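PDB 6YUB: adenylyltransferase and sulfurtransferase uba4 from Chaetomium thermophilum, which probably activates the C-terminal Gly-Gly of sulfur-carrier proteins by adenylation and passes sulfur to them, for tRNA wobble-uridine thiolation and molybdenum cofactor synthesis. Local coordinates for residues Ile165-Pro170 with Pro183-Cys188; Asp126-Cys131 with Leu148-Val153. One frame throughout, in Å; residues are numbered along the deposited sequence.

Following the chain from the N terminus, D126-C131 comes first and pairs with L148-V153 in interaction 2; helix 135-148 fills most of the gap between them, making a beta-alpha-beta unit. Strand 152-158 then turns back as strand 161-167, whose end opens interaction 1. A short loop without helix or strand leads from I165-P170 to P183-C188, where the zinc site begins. The two contacts therefore run in series, neither nested nor crossed. They also touch directly: L167 N lies 2.7 Å from L152 O, a probable hydrogen bond. Together, in this N-terminal ThiF/MoeB-type adenylyltransferase domain, they tie the parallel half of the sheet, which probably carries the ATP site, to the zinc site.

Interaction 1: Ile165-Pro170 with Pro183-Cys188; sequences IVLNCP and PCYRCC. With ZN (zinc ion), chain E.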
# COMPACT_ATOMS: atom_id res chain seq x y z
N ILE B 165 -9.43 -8.17 -4.05
CA ILE B 165 -10.58 -8.07 -4.94
C ILE B 165 -11.83 -8.41 -4.15
O ILE B 165 -11.82 -9.30 -3.29
CB ILE B 165 -10.42 -8.98 -6.18
CG1 ILE B 165 -11.56 -8.73 -7.17
CG2 ILE B 165 -10.39 -10.45 -5.76
CD1 ILE B 165 -11.24 -9.16 -8.58
N VAL B 166 -12.92 -7.70 -4.45
CA VAL B 166 -14.24 -7.97 -3.88
C VAL B 166 -15.03 -8.77 -4.90
O VAL B 166 -15.13 -8.38 -6.08
CB VAL B 166 -14.96 -6.66 -3.52
CG1 VAL B 166 -16.32 -6.95 -2.89
CG2 VAL B 166 -14.10 -5.83 -2.58
N LEU B 167 -15.59 -9.89 -4.46
CA LEU B 167 -16.25 -10.84 -5.35
C LEU B 167 -17.67 -11.10 -4.89
O LEU B 167 -17.99 -11.02 -3.70
CB LEU B 167 -15.47 -12.17 -5.41
CG LEU B 167 -14.01 -12.07 -5.87
CD1 LEU B 167 -13.23 -13.31 -5.46
CD2 LEU B 167 -13.94 -11.86 -7.38
N ASN B 168 -18.53 -11.42 -5.85
CA ASN B 168 -19.91 -11.83 -5.59
C ASN B 168 -20.61 -10.83 -4.67
O ASN B 168 -21.34 -11.21 -3.75
CB ASN B 168 -19.96 -13.24 -5.00
CG ASN B 168 -21.35 -13.83 -5.02
OD1 ASN B 168 -22.13 -13.59 -5.93
ND2 ASN B 168 -21.67 -14.62 -3.99
N CYS B 169 -20.39 -9.55 -4.93
CA CYS B 169 -20.99 -8.48 -4.13
C CYS B 169 -21.61 -7.46 -5.07
O CYS B 169 -20.89 -6.88 -5.90
CB CYS B 169 -19.94 -7.82 -3.24
SG CYS B 169 -20.62 -6.66 -2.03
N PRO B 170 -22.94 -7.23 -5.01
CA PRO B 170 -23.90 -7.99 -4.18
C PRO B 170 -24.08 -9.41 -4.69
O PRO B 170 -24.05 -9.61 -5.91
CB PRO B 170 -25.18 -7.17 -4.29
CG PRO B 170 -25.08 -6.46 -5.60
CD PRO B 170 -23.61 -6.17 -5.79
N PRO B 183 -18.56 -11.08 -10.49
CA PRO B 183 -17.85 -12.34 -10.76
C PRO B 183 -17.52 -13.09 -9.48
O PRO B 183 -17.56 -12.55 -8.37
CB PRO B 183 -16.57 -11.87 -11.46
CG PRO B 183 -16.30 -10.53 -10.85
CD PRO B 183 -17.67 -9.91 -10.58
N CYS B 184 -17.19 -14.37 -9.66
CA CYS B 184 -16.58 -15.16 -8.61
C CYS B 184 -15.08 -15.27 -8.90
O CYS B 184 -14.57 -14.74 -9.90
CB CYS B 184 -17.23 -16.54 -8.51
SG CYS B 184 -16.41 -17.80 -9.48
N TYR B 185 -14.35 -15.95 -8.01
CA TYR B 185 -12.90 -16.04 -8.18
C TYR B 185 -12.52 -16.81 -9.44
O TYR B 185 -11.49 -16.52 -10.05
CB TYR B 185 -12.26 -16.67 -6.94
CG TYR B 185 -10.75 -16.54 -6.88
CD1 TYR B 185 -10.15 -15.36 -6.45
CD2 TYR B 185 -9.93 -17.59 -7.26
CE1 TYR B 185 -8.77 -15.23 -6.40
CE2 TYR B 185 -8.55 -17.47 -7.21
CZ TYR B 185 -7.98 -16.29 -6.78
OH TYR B 185 -6.61 -16.17 -6.73
N ARG B 186 -13.33 -17.80 -9.83
CA ARG B 186 -13.05 -18.53 -11.07
C ARG B 186 -13.31 -17.65 -12.29
O ARG B 186 -12.57 -17.73 -13.28
CB ARG B 186 -13.90 -19.79 -11.14
CG ARG B 186 -13.45 -20.90 -10.21
CD ARG B 186 -14.40 -22.08 -10.27
NE ARG B 186 -14.16 -23.05 -9.21
CZ ARG B 186 -13.30 -24.06 -9.29
NH1 ARG B 186 -12.59 -24.25 -10.40
NH2 ARG B 186 -13.15 -24.88 -8.27
N CYS B 187 -14.35 -16.81 -12.24
CA CYS B 187 -14.61 -15.89 -13.34
C CYS B 187 -13.37 -15.06 -13.67
O CYS B 187 -13.17 -14.69 -14.83
CB CYS B 187 -15.76 -14.95 -12.98
SG CYS B 187 -17.39 -15.70 -12.89
N CYS B 188 -12.54 -14.77 -12.67
CA CYS B 188 -11.38 -13.90 -12.86
C CYS B 188 -10.11 -14.68 -13.18
O CYS B 188 -9.29 -14.21 -13.98
CB CYS B 188 -11.15 -13.06 -11.60
SG CYS B 188 -12.56 -12.08 -11.05
ZN ZN E . -17.51 -17.53 -11.48
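L167 has the most surface buried here, and its two methyls reach different parts of P183-C188. CD1 comes in at the edge of the Y185 ring, near the ring plane, and lies 3.8 Å from Y185 CB. L167 CD2 rests by the backbone carbonyls of P183 and C184 and packs 3.9 Å from C188 SG. L167 CG stands beside the backbone N (L167 chi1 -58°), which turns this fork to the zinc-binding turn. I165 adds its CD1 to the same sulfur. An alanine in place of L167 would probably leave the Y185 edge without its methyl and the sulfur with only I165 of these two side chains, opening a gap by the P183 and C184 carbonyls.

P183 brings its ring, CG lying 4.4 Å from L167 CD2, and its carbonyl: N168 N donates to P183 O at 2.9 Å, somewhat bent at 143°, fixing the strand end to the residue before C184. C184 and C187 form a capping box at the start of helix 185-188, and both sulfurs bind the zinc ion at 2.3 Å; C279 and C282 complete the four-cysteine site.

The far end of Y185 belongs to helix 135-148: its OH hydrogen-bonds with R138 NE and its ring meets Y139 edge-to-face. The contact thus sits between the end of strand 161-167, next to strand 152-158 in the sheet, and helix 135-148, whose S142 and V146 touch C184.

Interaction 2: Asp126-Cys131 with Leu148-Val153; sequences DVILDC and LGKPLV
I128 pairs with L152 and L129 with V153 in two parallel bridges that join strand 127-130 to strand 152-158. Three backbone hydrogen bonds hold them: I128 N to P151 O at 3.0 Å, V153 N to I128 O at 2.8 Å, and D130 N to V153 O at 2.9 Å. The first two are nearly straight, at 165° and 174°; in the third the donor is tilted from the carbonyl plane. Weaker CA-H...O contacts lie alongside, from L152 CA to I128 O and from L129 CA to V153 O.

Apolar contacts cover both faces of this pair. On one, the I128 and L152 side chains cross at a slant, I128 CG2 meeting L152 CD1 at 4.1 Å, while I128 CG1 lies against K150 CB. L152 CG stands anti to the backbone N (chi1 170°), and its CD1 comes back across the strands to within 3.6 Å of I128 O; helix 135-148 covers this side through C145 and I141. On the other face L129 and V153 lie side by side, pointing the same way, with L129 CG 4.0 Å from V153 CB, and helix 208-228 lies over L129. At the strand entrance the V127 side chain crosses P151 at about a right angle, CG2 meeting P151 CG at 4.0 Å.

The polar ends turn to other partners. D130 OD1 and OD2 hydrogen-bond to T132 OG1 and S154 OG, D126 OD2 accepts from K36 N, and K150 NZ reaches the carbonyls of K123 and W125.

G149 ends helix 135-148 with a Schellman motif and lets the chain turn into strand 152-158, whose pairing with 127-130 completes the beta-alpha-beta crossover. The chemistry of this contact implies a join made by backbone bonds and sealed by aliphatic side chains; the charged groups bond outside the two segments, and D126 OD1 and K150 NZ, 5.6 Å apart, keep at most a weak attraction.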
# COMPACT_ATOMS: atom_id res chain seq x y z
N ASP B 126 -22.15 -12.69 7.46
CA ASP B 126 -22.65 -11.75 6.48
C ASP B 126 -21.62 -11.44 5.40
O ASP B 126 -21.96 -11.42 4.21
CB ASP B 126 -23.08 -10.45 7.16
CG ASP B 126 -24.15 -10.66 8.21
OD1 ASP B 126 -25.01 -11.55 8.01
OD2 ASP B 126 -24.14 -9.95 9.24
N VAL B 127 -20.38 -11.18 5.80
CA VAL B 127 -19.30 -10.86 4.87
C VAL B 127 -18.14 -11.79 5.16
O VAL B 127 -17.78 -12.02 6.32
CB VAL B 127 -18.86 -9.39 4.98
CG1 VAL B 127 -17.66 -9.13 4.08
CG2 VAL B 127 -20.01 -8.47 4.62
N ILE B 128 -17.53 -12.33 4.10
CA ILE B 128 -16.45 -13.30 4.23
C ILE B 128 -15.16 -12.63 3.77
O ILE B 128 -15.12 -12.02 2.70
CB ILE B 128 -16.72 -14.58 3.41
CG1 ILE B 128 -18.13 -15.10 3.65
CG2 ILE B 128 -15.69 -15.63 3.73
CD1 ILE B 128 -18.46 -15.36 5.10
N LEU B 129 -14.11 -12.76 4.57
CA LEU B 129 -12.77 -12.32 4.20
C LEU B 129 -11.87 -13.54 4.12
O LEU B 129 -11.72 -14.28 5.11
CB LEU B 129 -12.23 -11.30 5.20
CG LEU B 129 -12.67 -9.84 5.01
CD1 LEU B 129 -14.18 -9.71 5.13
CD2 LEU B 129 -11.97 -8.93 6.03
N ASP B 130 -11.28 -13.77 2.96
CA ASP B 130 -10.32 -14.85 2.78
C ASP B 130 -8.92 -14.30 3.08
O ASP B 130 -8.37 -13.52 2.29
CB ASP B 130 -10.38 -15.41 1.36
CG ASP B 130 -9.08 -16.11 0.95
OD1 ASP B 130 -8.68 -17.07 1.65
OD2 ASP B 130 -8.47 -15.68 -0.04
N CYS B 131 -8.37 -14.68 4.23
CA CYS B 131 -7.01 -14.32 4.62
C CYS B 131 -6.10 -15.55 4.69
O CYS B 131 -5.08 -15.52 5.39
CB CYS B 131 -7.01 -13.59 5.96
SG CYS B 131 -8.10 -12.13 6.04
N LEU B 148 -23.62 -20.23 -1.21
CA LEU B 148 -24.36 -19.75 -0.06
C LEU B 148 -24.71 -18.26 -0.16
O LEU B 148 -25.22 -17.69 0.81
CB LEU B 148 -23.57 -20.02 1.23
CG LEU B 148 -23.36 -21.49 1.58
CD1 LEU B 148 -22.52 -21.63 2.84
CD2 LEU B 148 -24.70 -22.21 1.75
N GLY B 149 -24.43 -17.63 -1.29
CA GLY B 149 -24.80 -16.24 -1.49
C GLY B 149 -24.13 -15.27 -0.53
O GLY B 149 -24.82 -14.55 0.20
N LYS B 150 -22.80 -15.25 -0.53
CA LYS B 150 -22.05 -14.39 0.37
C LYS B 150 -21.11 -13.48 -0.41
O LYS B 150 -20.53 -13.91 -1.41
CB LYS B 150 -21.21 -15.23 1.36
CG LYS B 150 -21.99 -16.27 2.13
CD LYS B 150 -22.73 -15.66 3.31
CE LYS B 150 -23.83 -16.59 3.81
NZ LYS B 150 -24.15 -16.37 5.24
N PRO B 151 -20.96 -12.22 0.00
CA PRO B 151 -19.90 -11.38 -0.57
C PRO B 151 -18.55 -11.76 0.00
O PRO B 151 -18.41 -12.02 1.20
CB PRO B 151 -20.31 -9.96 -0.16
CG PRO B 151 -21.03 -10.15 1.14
CD PRO B 151 -21.74 -11.50 1.04
N LEU B 152 -17.54 -11.77 -0.86
CA LEU B 152 -16.21 -12.25 -0.51
C LEU B 152 -15.18 -11.16 -0.76
O LEU B 152 -15.11 -10.59 -1.85
CB LEU B 152 -15.85 -13.50 -1.32
CG LEU B 152 -14.41 -14.00 -1.25
CD1 LEU B 152 -14.03 -14.38 0.17
CD2 LEU B 152 -14.22 -15.18 -2.20
N VAL B 153 -14.38 -10.87 0.26
CA VAL B 153 -13.22 -9.99 0.13
C VAL B 153 -11.99 -10.88 0.25
O VAL B 153 -11.68 -11.40 1.33
CB VAL B 153 -13.21 -8.88 1.19
CG1 VAL B 153 -12.08 -7.90 0.93
CG2 VAL B 153 -14.56 -8.15 1.20